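Local structure of shikimate dehydrogenase (Listeria monocytogenes, 3TNL) at residues Ile183-Arg186 and Lys187-Phe190; Asp216-Gln219 and Leu220-Glu223; Arg32-Gly35 and His36-Leu39; Lys295-Glu298 and Ile299-Lys303; Thr267-Arg270 and Leu271-Ile274. The protein probably catalyses the reversible, NADPH-linked reduction of 3-dehydroshikimate to shikimate, the fourth of seven steps on the way to chorismate and the aromatic amino acids. All coordinates share one frame; numbering follows the deposited sequence.

In the fold
Along the chain the order is contact 3, 1, 2, 5 and 4. Contact 3 leads into strand 38-44 of the mixed substrate-domain sheet, facing the second subunit. Contacts 1, 2 and 5 lie on or against the parallel sheet: strand 180-185 and its following loop, with helices 217-226 and 270-277 packed on it. Contacts 1 and 2 touch, Phe184 CZ lying 3.7 Å from Glu223 CG, while the centres of contacts 5 and 1 are about 22 Å apart. Contact 4 ends helix 286-301, its centre about 18 Å from that of contact 3 and about 34 Å from that of contact 1. Contacts 1, 2 and 5 thus lie in the dinucleotide-binding domain, 3 and 4 by the substrate-binding sheet.

Contact 1: residues Ile183-Arg186 and Lys187-Phe190; sequences IFNR and KDDF. With NAD (nicotinamide-adenine-dinucleotide), chain H.
Arg186 and Asp188 clasp each other beside the adenosine half of NAD. In Arg186, from CB, chi1 of 64° sets CG between the backbone N and the carbonyl carbon, and the chain then runs extended to NE. CG passes Asp188 OD2 at 3.4 Å, CD is equally near, 3.7 Å, to Asp188 OD2 and NAD C2A, and NE donates to Asp188 OD2 over 2.8 Å, nearly straight at 169°. This salt bridge lies in the guanidinium plane but meets the carboxylate from above, the two planes being 78° apart. NAD C5A lies over the centre of the guanidinium face, 3.6 Å from CZ, and NH2 is nearest C6A. NH1 donates to water 1, which in turn donates to Asp188 OD2.

The same Asp188 OD2 accepts from the ribose hydroxyl O2B of NAD at 2.6 Å; arginine, water and ribose therefore converge on one oxygen. Its partner OD1 takes the Phe190 N-H, a capping bond before helix 191-204, and a weak bond from Asn185 ND2. Asn185 divides its amide over the ribose: OD1 accepts from NAD O3B at 2.7 Å, while ND2 donates to O2B and to Arg186 O. The Phe190 ring lays one face, offset toward its rim, against C3B of that sugar. An acidic residue gripping the 2'-hydroxyl is consistent with the NAD bound here, and this strand end is the adenosine-ribose site at the second strand of a Rossmann fold.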
# COMPACT_ATOMS: atom_id res chain seq x y z
N ILE B 183 -20.98 -3.51 -34.82
CA ILE B 183 -19.57 -3.79 -34.51
C ILE B 183 -18.86 -4.33 -35.73
O ILE B 183 -19.38 -5.20 -36.43
CB ILE B 183 -19.46 -4.86 -33.39
CG1 ILE B 183 -20.31 -4.47 -32.16
CG2 ILE B 183 -17.98 -5.17 -33.04
CD1 ILE B 183 -20.48 -5.58 -31.12
N PHE B 184 -17.64 -3.82 -35.95
CA PHE B 184 -16.76 -4.30 -37.01
C PHE B 184 -15.45 -4.74 -36.38
O PHE B 184 -14.86 -4.04 -35.58
CB PHE B 184 -16.49 -3.23 -38.06
CG PHE B 184 -17.67 -2.96 -38.94
CD1 PHE B 184 -17.69 -3.44 -40.23
CD2 PHE B 184 -18.75 -2.22 -38.47
CE1 PHE B 184 -18.78 -3.19 -41.05
CE2 PHE B 184 -19.84 -1.97 -39.28
CZ PHE B 184 -19.87 -2.49 -40.56
N ASN B 185 -15.02 -5.95 -36.72
CA ASN B 185 -13.77 -6.45 -36.22
C ASN B 185 -13.14 -7.36 -37.27
O ASN B 185 -13.85 -8.01 -38.05
CB ASN B 185 -13.94 -7.26 -34.90
CG ASN B 185 -12.65 -7.33 -34.09
OD1 ASN B 185 -12.30 -6.33 -33.43
ND2 ASN B 185 -11.93 -8.46 -34.17
N ARG B 186 -11.82 -7.42 -37.29
CA ARG B 186 -11.14 -8.35 -38.20
C ARG B 186 -11.35 -9.78 -37.72
O ARG B 186 -11.77 -10.02 -36.58
CB ARG B 186 -9.64 -8.05 -38.32
CG ARG B 186 -8.79 -8.21 -37.05
CD ARG B 186 -7.34 -8.02 -37.36
NE ARG B 186 -6.48 -8.21 -36.19
CZ ARG B 186 -5.18 -7.96 -36.22
NH1 ARG B 186 -4.44 -8.17 -35.14
NH2 ARG B 186 -4.65 -7.48 -37.34
N LYS B 187 -11.08 -10.73 -38.61
CA LYS B 187 -11.21 -12.13 -38.31
C LYS B 187 -9.99 -12.67 -37.56
O LYS B 187 -9.20 -13.48 -38.08
CB LYS B 187 -11.46 -12.90 -39.60
CG LYS B 187 -12.75 -12.59 -40.28
CD LYS B 187 -13.89 -12.80 -39.33
CE LYS B 187 -15.17 -13.18 -40.03
NZ LYS B 187 -15.03 -14.56 -40.50
N ASP B 188 -9.85 -12.22 -36.33
CA ASP B 188 -8.75 -12.64 -35.44
C ASP B 188 -9.35 -13.35 -34.21
O ASP B 188 -10.53 -13.69 -34.22
CB ASP B 188 -7.84 -11.46 -35.08
CG ASP B 188 -8.53 -10.39 -34.23
OD1 ASP B 188 -9.70 -10.56 -33.81
OD2 ASP B 188 -7.87 -9.35 -33.98
N ASP B 189 -8.56 -13.55 -33.17
CA ASP B 189 -9.04 -14.23 -31.97
C ASP B 189 -10.10 -13.48 -31.18
O ASP B 189 -10.74 -14.08 -30.32
CB ASP B 189 -7.87 -14.58 -31.07
CG ASP B 189 -6.98 -15.68 -31.66
OD1 ASP B 189 -7.45 -16.44 -32.55
OD2 ASP B 189 -5.83 -15.78 -31.21
N PHE B 190 -10.29 -12.18 -31.44
CA PHE B 190 -11.32 -11.39 -30.76
C PHE B 190 -12.71 -11.49 -31.44
O PHE B 190 -13.70 -11.03 -30.87
CB PHE B 190 -10.93 -9.89 -30.69
CG PHE B 190 -9.71 -9.63 -29.85
CD1 PHE B 190 -9.83 -9.39 -28.48
CD2 PHE B 190 -8.46 -9.64 -30.40
CE1 PHE B 190 -8.72 -9.15 -27.69
CE2 PHE B 190 -7.33 -9.37 -29.62
CZ PHE B 190 -7.47 -9.16 -28.26
PA NAD H . -7.41 -5.50 -26.71
O1A NAD H . -6.02 -6.12 -26.89
O2A NAD H . -8.31 -6.06 -25.62
O5B NAD H . -8.16 -5.48 -28.14
C5B NAD H . -7.53 -5.12 -29.37
C4B NAD H . -8.60 -4.84 -30.43
O4B NAD H . -7.97 -4.25 -31.58
C3B NAD H . -9.22 -6.11 -30.98
O3B NAD H . -10.58 -5.80 -31.39
C2B NAD H . -8.41 -6.44 -32.21
O2B NAD H . -9.13 -7.17 -33.19
C1B NAD H . -8.09 -5.06 -32.73
N9A NAD H . -6.88 -4.91 -33.56
C8A NAD H . -5.61 -4.91 -33.09
N7A NAD H . -4.76 -4.68 -34.11
C5A NAD H . -5.47 -4.52 -35.26
C6A NAD H . -5.20 -4.27 -36.59
N6A NAD H . -3.94 -4.10 -37.01
N1A NAD H . -6.21 -4.14 -37.47
C2A NAD H . -7.50 -4.30 -37.07
N3A NAD H . -7.85 -4.55 -35.79
C4A NAD H . -6.87 -4.66 -34.86
O3 NAD H . -7.14 -3.94 -26.48
PN NAD H . -7.99 -2.92 -25.57
O1N NAD H . -7.58 -2.99 -24.12
O2N NAD H . -9.47 -3.01 -25.96
O5D NAD H . -7.43 -1.48 -26.03
C5D NAD H . -7.66 -1.06 -27.37
C4D NAD H . -7.28 0.41 -27.38
O4D NAD H . -8.06 1.11 -26.40
C3D NAD H . -5.82 0.61 -26.99
O3D NAD H . -5.23 1.51 -27.93
C2D NAD H . -5.88 1.22 -25.60
O2D NAD H . -4.73 2.04 -25.30
C1D NAD H . -7.19 1.99 -25.66
N1N NAD H . -7.85 2.26 -24.38
C2N NAD H . -8.12 3.53 -24.02
C3N NAD H . -8.76 3.81 -22.82
C7N NAD H . -9.07 5.21 -22.40
O7N NAD H . -9.27 5.37 -21.20
N7N NAD H . -9.16 6.19 -23.33
C4N NAD H . -9.12 2.75 -21.97
C5N NAD H . -8.84 1.45 -22.36
C6N NAD H . -8.19 1.22 -23.58
O HOH W 1 -5.40 -9.32 -32.72

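Contact 2: residues Asp216-Gln219 and Leu220-Glu223; sequences DHEQ and LRKE
Gln219 and Glu223, one helical turn apart, form the closely packed side of this stretch of helix 217-226. Gln219 sends CG anti to its own N (chi1 -169°) and bends at chi2, which carries NE2 forward to Glu223 OE2 at 2.8 Å. The oxygen lies nearly in the amide plane, whereas the donor approaches the carboxylate on its anti side. Glu223 OE1 is held in turn by Lys156 and Ser182, and Phe184 of strand 180-185 packs against Gln219, Leu220 and Glu223, fixing this face to the sheet. At the helix start Asp216 is the N-cap: its OD1 accepts from Gln219 N at 3.2 Å, met from above the carboxylate plane.

The outward side is looser. Glu218 and Arg221 lie side by side, pointing the same way, but OE1 stays 3.7 Å from Arg221 NE, a long and doubtful salt bridge that rests on one of two Arg221 conformers; the guanidinium has its firmer partner in Asp251. Lys222 likewise reaches Glu226, and its NZ is only distantly paired with Glu223 OE2. The buried Glu223 is probably kept as an anion, with Lys156 at one carboxylate oxygen and an amide N-H at the other.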
# COMPACT_ATOMS: atom_id res chain seq x y z
N ASP B 216 -15.58 -5.72 -44.80
CA ASP B 216 -16.86 -5.51 -45.51
C ASP B 216 -17.13 -4.02 -45.61
O ASP B 216 -17.94 -3.44 -44.85
CB ASP B 216 -17.97 -6.26 -44.77
CG ASP B 216 -19.26 -6.31 -45.55
OD1 ASP B 216 -19.42 -5.59 -46.55
OD2 ASP B 216 -20.12 -7.10 -45.12
N HIS B 217 -16.44 -3.40 -46.54
CA HIS B 217 -16.50 -1.99 -46.70
C HIS B 217 -17.88 -1.47 -47.08
O HIS B 217 -18.27 -0.40 -46.63
CB HIS B 217 -15.48 -1.48 -47.72
CG HIS B 217 -14.06 -1.72 -47.34
ND1 HIS B 217 -13.02 -1.46 -48.21
CD2 HIS B 217 -13.50 -2.25 -46.22
CE1 HIS B 217 -11.88 -1.77 -47.62
NE2 HIS B 217 -12.13 -2.27 -46.43
N GLU B 218 -18.60 -2.20 -47.92
CA GLU B 218 -19.93 -1.73 -48.30
C GLU B 218 -20.88 -1.76 -47.11
O GLU B 218 -21.64 -0.82 -46.94
CB GLU B 218 -20.45 -2.41 -49.55
CG GLU B 218 -19.70 -1.88 -50.82
CD GLU B 218 -19.77 -0.35 -51.04
OE1 GLU B 218 -20.76 0.34 -50.66
OE2 GLU B 218 -18.80 0.19 -51.63
N GLN B 219 -20.79 -2.77 -46.24
CA GLN B 219 -21.62 -2.76 -45.04
C GLN B 219 -21.21 -1.60 -44.12
O GLN B 219 -22.06 -0.91 -43.54
CB GLN B 219 -21.55 -4.05 -44.28
CG GLN B 219 -22.59 -4.14 -43.21
CD GLN B 219 -23.98 -4.43 -43.78
OE1 GLN B 219 -24.14 -5.34 -44.58
NE2 GLN B 219 -24.97 -3.66 -43.37
N LEU B 220 -19.91 -1.38 -43.98
CA LEU B 220 -19.42 -0.26 -43.17
C LEU B 220 -19.98 1.11 -43.64
O LEU B 220 -20.35 1.95 -42.83
CB LEU B 220 -17.88 -0.27 -43.16
CG LEU B 220 -17.20 0.78 -42.26
CD1 LEU B 220 -17.56 0.57 -40.79
CD2 LEU B 220 -15.72 0.75 -42.45
N ARG B 221 -20.04 1.32 -44.95
CA ARG B 221 -20.59 2.57 -45.49
C ARG B 221 -22.03 2.76 -44.99
O ARG B 221 -22.39 3.83 -44.53
CB ARG B 221 -20.57 2.53 -47.02
CG ARG B 221 -20.97 3.83 -47.68
CD ARG B 221 -20.91 3.75 -49.20
NE ARG B 221 -19.51 3.66 -49.61
CZ ARG B 221 -18.70 4.71 -49.62
NH1 ARG B 221 -17.42 4.57 -49.98
NH2 ARG B 221 -19.14 5.89 -49.26
N LYS B 222 -22.83 1.69 -45.08
CA LYS B 222 -24.23 1.77 -44.65
C LYS B 222 -24.30 2.09 -43.18
O LYS B 222 -25.01 3.02 -42.76
CB LYS B 222 -24.99 0.48 -44.93
CG LYS B 222 -26.45 0.53 -44.43
CD LYS B 222 -27.14 -0.83 -44.59
CE LYS B 222 -28.61 -0.78 -44.21
NZ LYS B 222 -28.96 -0.68 -42.75
N GLU B 223 -23.57 1.31 -42.38
CA GLU B 223 -23.64 1.50 -40.94
C GLU B 223 -23.25 2.92 -40.51
O GLU B 223 -23.99 3.58 -39.72
CB GLU B 223 -22.86 0.41 -40.18
CG GLU B 223 -23.31 -1.02 -40.49
CD GLU B 223 -24.78 -1.19 -40.39
OE1 GLU B 223 -25.34 -0.80 -39.36
OE2 GLU B 223 -25.40 -1.72 -41.35

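Contact 3: residues Arg32-Gly35 and His36-Leu39; sequences RITG and HTEL
Thr37 OG1 has two partners: Thr34 N donates to it across 3.0 Å at a nearly straight 170°, and Asp66 also forms a hydrogen bond with it. The hydroxyl stands anti to the carbonyl carbon (chi1 -50°), which turns it back across the turn toward Thr34. In exchange Thr37 N donates to Thr34 O at 3.2 Å, closing the type I beta turn Thr34-Thr37. Water 2 bridges the carbonyl oxygens of the same two residues, 2.8 Å from each.

Inside the turn Thr34 OG1 accepts from His36 N over 3.0 Å and sits at the edge of the His36 ring, 3.4 Å from CD2. The apolar branches meet as well: in the Ile33 conformer described, one of two, CD1 rests on Thr37 CG2 at 3.6 Å, with Val68 of strand 67-73 packed against both residues. The second subunit closes over this turn, where His36 meets His49 of that subunit edge-to-face and Gly35 O accepts from its Arg48. Each threonine hydroxyl thus takes a backbone N-H from the other half of the turn, so the bend entering strand 38-44 is held by side-chain oxygens as well as by its own backbone bond.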
# COMPACT_ATOMS: atom_id res chain seq x y z
N ARG B 32 2.95 13.99 3.65
CA ARG B 32 1.56 13.89 4.08
C ARG B 32 1.16 12.47 4.51
O ARG B 32 0.12 12.28 5.12
CB ARG B 32 0.60 14.33 2.97
CG ARG B 32 0.50 13.41 1.76
CD ARG B 32 -0.56 13.90 0.78
NE ARG B 32 -0.71 13.05 -0.41
CZ ARG B 32 -1.51 11.98 -0.49
NH1 ARG B 32 -1.58 11.31 -1.63
NH2 ARG B 32 -2.24 11.59 0.54
N ILE B 33 2.00 11.49 4.18
CA ILE B 33 1.71 10.12 4.53
C ILE B 33 2.07 9.86 5.97
O ILE B 33 3.20 10.16 6.40
CB ILE B 33 2.52 9.13 3.69
CG1 ILE B 33 2.26 9.34 2.20
CG2 ILE B 33 2.20 7.70 4.12
CD1 ILE B 33 0.80 9.29 1.79
N THR B 34 1.11 9.34 6.73
CA THR B 34 1.33 8.96 8.13
C THR B 34 0.75 7.56 8.36
O THR B 34 0.35 6.90 7.41
CB THR B 34 0.64 9.93 9.11
OG1 THR B 34 -0.79 9.77 9.04
CG2 THR B 34 1.03 11.37 8.81
N GLY B 35 0.71 7.13 9.62
CA GLY B 35 0.05 5.88 9.96
C GLY B 35 -1.45 5.89 9.72
O GLY B 35 -2.06 4.84 9.72
N HIS B 36 -2.04 7.06 9.51
CA HIS B 36 -3.49 7.16 9.24
C HIS B 36 -3.84 6.93 7.78
O HIS B 36 -5.00 6.71 7.44
CB HIS B 36 -3.98 8.54 9.67
CG HIS B 36 -3.74 8.81 11.12
ND1 HIS B 36 -4.43 8.14 12.12
CD2 HIS B 36 -2.84 9.60 11.75
CE1 HIS B 36 -3.97 8.54 13.30
NE2 HIS B 36 -3.02 9.44 13.10
N THR B 37 -2.83 7.05 6.89
CA THR B 37 -3.04 6.99 5.45
C THR B 37 -3.45 5.65 4.98
O THR B 37 -2.79 4.67 5.30
CB THR B 37 -1.79 7.51 4.70
OG1 THR B 37 -1.42 8.77 5.26
CG2 THR B 37 -2.07 7.72 3.21
N GLU B 38 -4.52 5.62 4.19
CA GLU B 38 -5.04 4.37 3.63
C GLU B 38 -4.61 4.17 2.18
O GLU B 38 -4.29 5.15 1.47
CB GLU B 38 -6.53 4.34 3.79
CG GLU B 38 -6.92 4.16 5.27
CD GLU B 38 -8.38 3.94 5.45
OE1 GLU B 38 -9.15 4.87 5.16
OE2 GLU B 38 -8.75 2.81 5.90
N LEU B 39 -4.59 2.92 1.74
CA LEU B 39 -4.14 2.57 0.40
C LEU B 39 -5.26 2.13 -0.55
O LEU B 39 -6.15 1.33 -0.20
CB LEU B 39 -3.16 1.39 0.52
CG LEU B 39 -2.58 0.76 -0.76
CD1 LEU B 39 -1.72 1.81 -1.54
CD2 LEU B 39 -1.77 -0.49 -0.40
O HOH W 2 -0.37 4.27 6.75

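Contact 4: residues Lys295-Glu298 and Ile299-Lys303; sequences KAFE and IWTHK
The C-terminal end of helix 286-301 closes with an ST turn at Thr301, whose OG1 accepts from Lys303 N at 3.1 Å. The same hydroxyl donates to Phe297 O over 2.8 Å. Thr301 N reaches that carbonyl as well, from the opposite face of its plane, so two donors of one residue grip a single oxygen. With OG1 set between the backbone N and the carbonyl carbon (chi1 74°), the methyl CG2 is placed over the centre of the Phe297 ring, a CH-pi contact 4.3 Å from the centroid and 9° off the normal. Lys303 O comes to that ring's edge, 3.4 Å from CD2.

This helix packs on the substrate-domain sheet and on helix 52-63: Phe297 meets Phe60, while Trp300 meets His56 edge-to-face and donates from NE1 to Val124 O. One turn back, Ala296 CB sits over the six-membered ring of Trp300, 3.9 Å from its centroid, and Ala296 O lies above the indole face while still accepting from Trp300 N.

On the outer side His302 leaves the helix with positive phi (60°). Its N donates to Glu298 O at 2.8 Å, and this oxygen lies over the centre of the imidazole face. Water 3 donates to Glu298 OE2 and is hydrogen-bonded to His302 ND1 at 2.8 Å.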
# COMPACT_ATOMS: atom_id res chain seq x y z
N LYS B 295 -15.24 7.98 -11.76
CA LYS B 295 -16.24 7.05 -11.30
C LYS B 295 -15.66 6.17 -10.18
O LYS B 295 -16.28 5.99 -9.12
CB LYS B 295 -16.75 6.18 -12.45
CG LYS B 295 -17.92 5.28 -12.10
CD LYS B 295 -19.24 6.05 -12.03
CE LYS B 295 -20.35 5.10 -11.60
NZ LYS B 295 -21.68 5.83 -11.49
N ALA B 296 -14.48 5.60 -10.40
CA ALA B 296 -13.83 4.80 -9.37
C ALA B 296 -13.54 5.62 -8.10
O ALA B 296 -13.74 5.15 -6.98
CB ALA B 296 -12.54 4.21 -9.91
N PHE B 297 -13.10 6.87 -8.29
CA PHE B 297 -12.78 7.76 -7.17
C PHE B 297 -13.98 7.94 -6.23
O PHE B 297 -13.84 7.89 -4.99
CB PHE B 297 -12.33 9.09 -7.74
CG PHE B 297 -11.79 10.04 -6.71
CD1 PHE B 297 -10.45 10.07 -6.41
CD2 PHE B 297 -12.64 10.94 -6.06
CE1 PHE B 297 -9.95 10.98 -5.48
CE2 PHE B 297 -12.15 11.84 -5.12
CZ PHE B 297 -10.80 11.84 -4.83
N GLU B 298 -15.17 8.11 -6.82
CA GLU B 298 -16.41 8.26 -6.00
C GLU B 298 -16.80 6.97 -5.32
O GLU B 298 -17.25 6.98 -4.15
CB GLU B 298 -17.61 8.82 -6.80
CG GLU B 298 -18.89 8.95 -5.88
CD GLU B 298 -20.17 9.48 -6.56
OE1 GLU B 298 -20.15 9.84 -7.75
OE2 GLU B 298 -21.22 9.51 -5.86
N ILE B 299 -16.67 5.85 -6.04
CA ILE B 299 -16.96 4.53 -5.47
C ILE B 299 -16.11 4.34 -4.19
O ILE B 299 -16.59 3.84 -3.18
CB ILE B 299 -16.72 3.41 -6.51
CG1 ILE B 299 -17.88 3.34 -7.52
CG2 ILE B 299 -16.59 2.08 -5.85
CD1 ILE B 299 -17.60 2.53 -8.77
N TRP B 300 -14.85 4.76 -4.22
CA TRP B 300 -14.00 4.55 -3.05
C TRP B 300 -14.19 5.56 -1.94
O TRP B 300 -14.27 5.19 -0.76
CB TRP B 300 -12.51 4.56 -3.41
CG TRP B 300 -12.11 3.49 -4.43
CD1 TRP B 300 -12.50 2.19 -4.47
CD2 TRP B 300 -11.21 3.66 -5.53
NE1 TRP B 300 -11.92 1.56 -5.52
CE2 TRP B 300 -11.14 2.44 -6.20
CE3 TRP B 300 -10.50 4.76 -6.01
CZ2 TRP B 300 -10.35 2.27 -7.34
CZ3 TRP B 300 -9.72 4.59 -7.16
CH2 TRP B 300 -9.64 3.36 -7.78
N THR B 301 -14.21 6.84 -2.32
CA THR B 301 -14.21 7.97 -1.36
C THR B 301 -15.52 8.62 -1.05
O THR B 301 -15.63 9.34 -0.04
CB THR B 301 -13.26 9.09 -1.85
OG1 THR B 301 -13.88 9.80 -2.95
CG2 THR B 301 -11.86 8.56 -2.26
N HIS B 302 -16.50 8.45 -1.92
CA HIS B 302 -17.80 9.08 -1.78
C HIS B 302 -17.67 10.58 -1.77
O HIS B 302 -18.46 11.30 -1.14
CB HIS B 302 -18.64 8.46 -0.65
CG HIS B 302 -19.08 7.09 -0.99
ND1 HIS B 302 -20.13 6.85 -1.85
CD2 HIS B 302 -18.54 5.88 -0.71
CE1 HIS B 302 -20.24 5.55 -2.05
NE2 HIS B 302 -19.30 4.94 -1.36
N LYS B 303 -16.66 11.03 -2.52
CA LYS B 303 -16.47 12.43 -2.82
C LYS B 303 -16.25 12.53 -4.33
O LYS B 303 -15.79 11.61 -4.96
CB LYS B 303 -15.37 13.05 -2.01
CG LYS B 303 -15.70 12.94 -0.52
CD LYS B 303 -15.00 13.96 0.30
CE LYS B 303 -15.34 13.78 1.77
NZ LYS B 303 -14.87 14.88 2.63
O HOH W 3 -21.19 9.01 -3.23

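Contact 5: residues Thr267-Arg270 and Leu271-Ile274; sequences TKTR and LLEI
Arg270 bends at chi2 (59°) after starting with CG opposite its N; this bend and the extended chain of Glu273 bring the guanidinium to the carboxylate at the N-terminal end of helix 270-277. Thr269 is the N-cap. Its OG1 accepts from Leu272 N at 3.3 Å in a nearly straight bond. Asp261, at the end of strand 258-261, also bonds this hydroxyl, tying the helix start to the parallel nucleotide-binding sheet, and Leu271 and Leu272 pack on the same strand.

On the outer face Arg270 NH2 forms a salt bridge with Glu273 OE1 at 2.9 Å. It uses the anti lone pair of the oxygen, the N-H...O angle is 143°, and the two flat groups stand 74° apart. Glu277 is a second anionic partner of NH2, so this nitrogen has two carboxylate partners on one helix. Ile274 CG1 lies over the centre of one guanidinium face, 3.6 Å from Arg270 CZ.

Lys268 crosses at about a right angle to Glu273, its CD 3.8 Å from Glu273 CG, before NZ goes on to a salt bridge with Glu276. The other oxygen of Glu273 takes part through solvent: water 4 donates to Glu273 OE2 at 2.6 Å and to Lys268 O at 2.9 Å.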
# COMPACT_ATOMS: atom_id res chain seq x y z
N THR B 267 -2.80 12.54 -29.52
CA THR B 267 -4.04 13.25 -29.26
C THR B 267 -4.95 13.37 -30.49
O THR B 267 -6.14 13.64 -30.36
CB THR B 267 -3.81 14.62 -28.65
OG1 THR B 267 -3.03 15.41 -29.57
CG2 THR B 267 -3.09 14.51 -27.30
N LYS B 268 -4.42 13.08 -31.68
CA LYS B 268 -5.22 13.07 -32.90
C LYS B 268 -4.72 11.95 -33.80
O LYS B 268 -3.68 12.09 -34.43
CB LYS B 268 -5.15 14.43 -33.59
CG LYS B 268 -6.16 14.62 -34.71
CD LYS B 268 -5.96 15.94 -35.46
CE LYS B 268 -5.96 17.13 -34.56
NZ LYS B 268 -6.05 18.43 -35.34
N THR B 269 -5.38 10.80 -33.74
CA THR B 269 -5.06 9.68 -34.60
C THR B 269 -5.34 10.04 -36.06
O THR B 269 -5.95 11.07 -36.35
CB THR B 269 -5.88 8.46 -34.31
OG1 THR B 269 -7.27 8.85 -34.37
CG2 THR B 269 -5.53 7.87 -32.92
N ARG B 270 -4.83 9.22 -36.98
CA ARG B 270 -5.10 9.46 -38.40
C ARG B 270 -6.60 9.48 -38.65
O ARG B 270 -7.07 10.32 -39.43
CB ARG B 270 -4.35 8.48 -39.30
CG ARG B 270 -4.55 8.68 -40.79
CD ARG B 270 -4.13 10.05 -41.27
NE ARG B 270 -4.45 10.18 -42.68
CZ ARG B 270 -4.80 11.30 -43.29
NH1 ARG B 270 -5.14 11.25 -44.58
NH2 ARG B 270 -4.92 12.46 -42.63
N LEU B 271 -7.35 8.58 -38.04
CA LEU B 271 -8.82 8.61 -38.16
C LEU B 271 -9.36 10.00 -37.78
O LEU B 271 -10.21 10.51 -38.51
CB LEU B 271 -9.45 7.55 -37.27
CG LEU B 271 -10.97 7.56 -37.15
CD1 LEU B 271 -11.60 7.30 -38.51
CD2 LEU B 271 -11.42 6.52 -36.13
N LEU B 272 -8.98 10.54 -36.62
CA LEU B 272 -9.49 11.88 -36.22
C LEU B 272 -9.07 12.96 -37.19
O LEU B 272 -9.85 13.87 -37.45
CB LEU B 272 -9.16 12.20 -34.76
CG LEU B 272 -9.74 11.20 -33.74
CD1 LEU B 272 -9.44 11.70 -32.30
CD2 LEU B 272 -11.25 11.03 -33.91
N GLU B 273 -7.86 12.87 -37.76
CA GLU B 273 -7.45 13.85 -38.76
C GLU B 273 -8.41 13.79 -39.96
O GLU B 273 -8.84 14.82 -40.46
CB GLU B 273 -6.02 13.58 -39.26
CG GLU B 273 -4.89 13.75 -38.32
CD GLU B 273 -3.53 13.54 -38.98
OE1 GLU B 273 -3.50 13.31 -40.23
OE2 GLU B 273 -2.49 13.70 -38.28
N ILE B 274 -8.68 12.61 -40.48
CA ILE B 274 -9.56 12.45 -41.63
C ILE B 274 -10.94 12.97 -41.28
O ILE B 274 -11.57 13.67 -42.08
CB ILE B 274 -9.63 10.98 -42.10
CG1 ILE B 274 -8.26 10.53 -42.59
CG2 ILE B 274 -10.64 10.88 -43.23
CD1 ILE B 274 -8.13 8.98 -42.74
O HOH W 4 -2.28 14.20 -35.78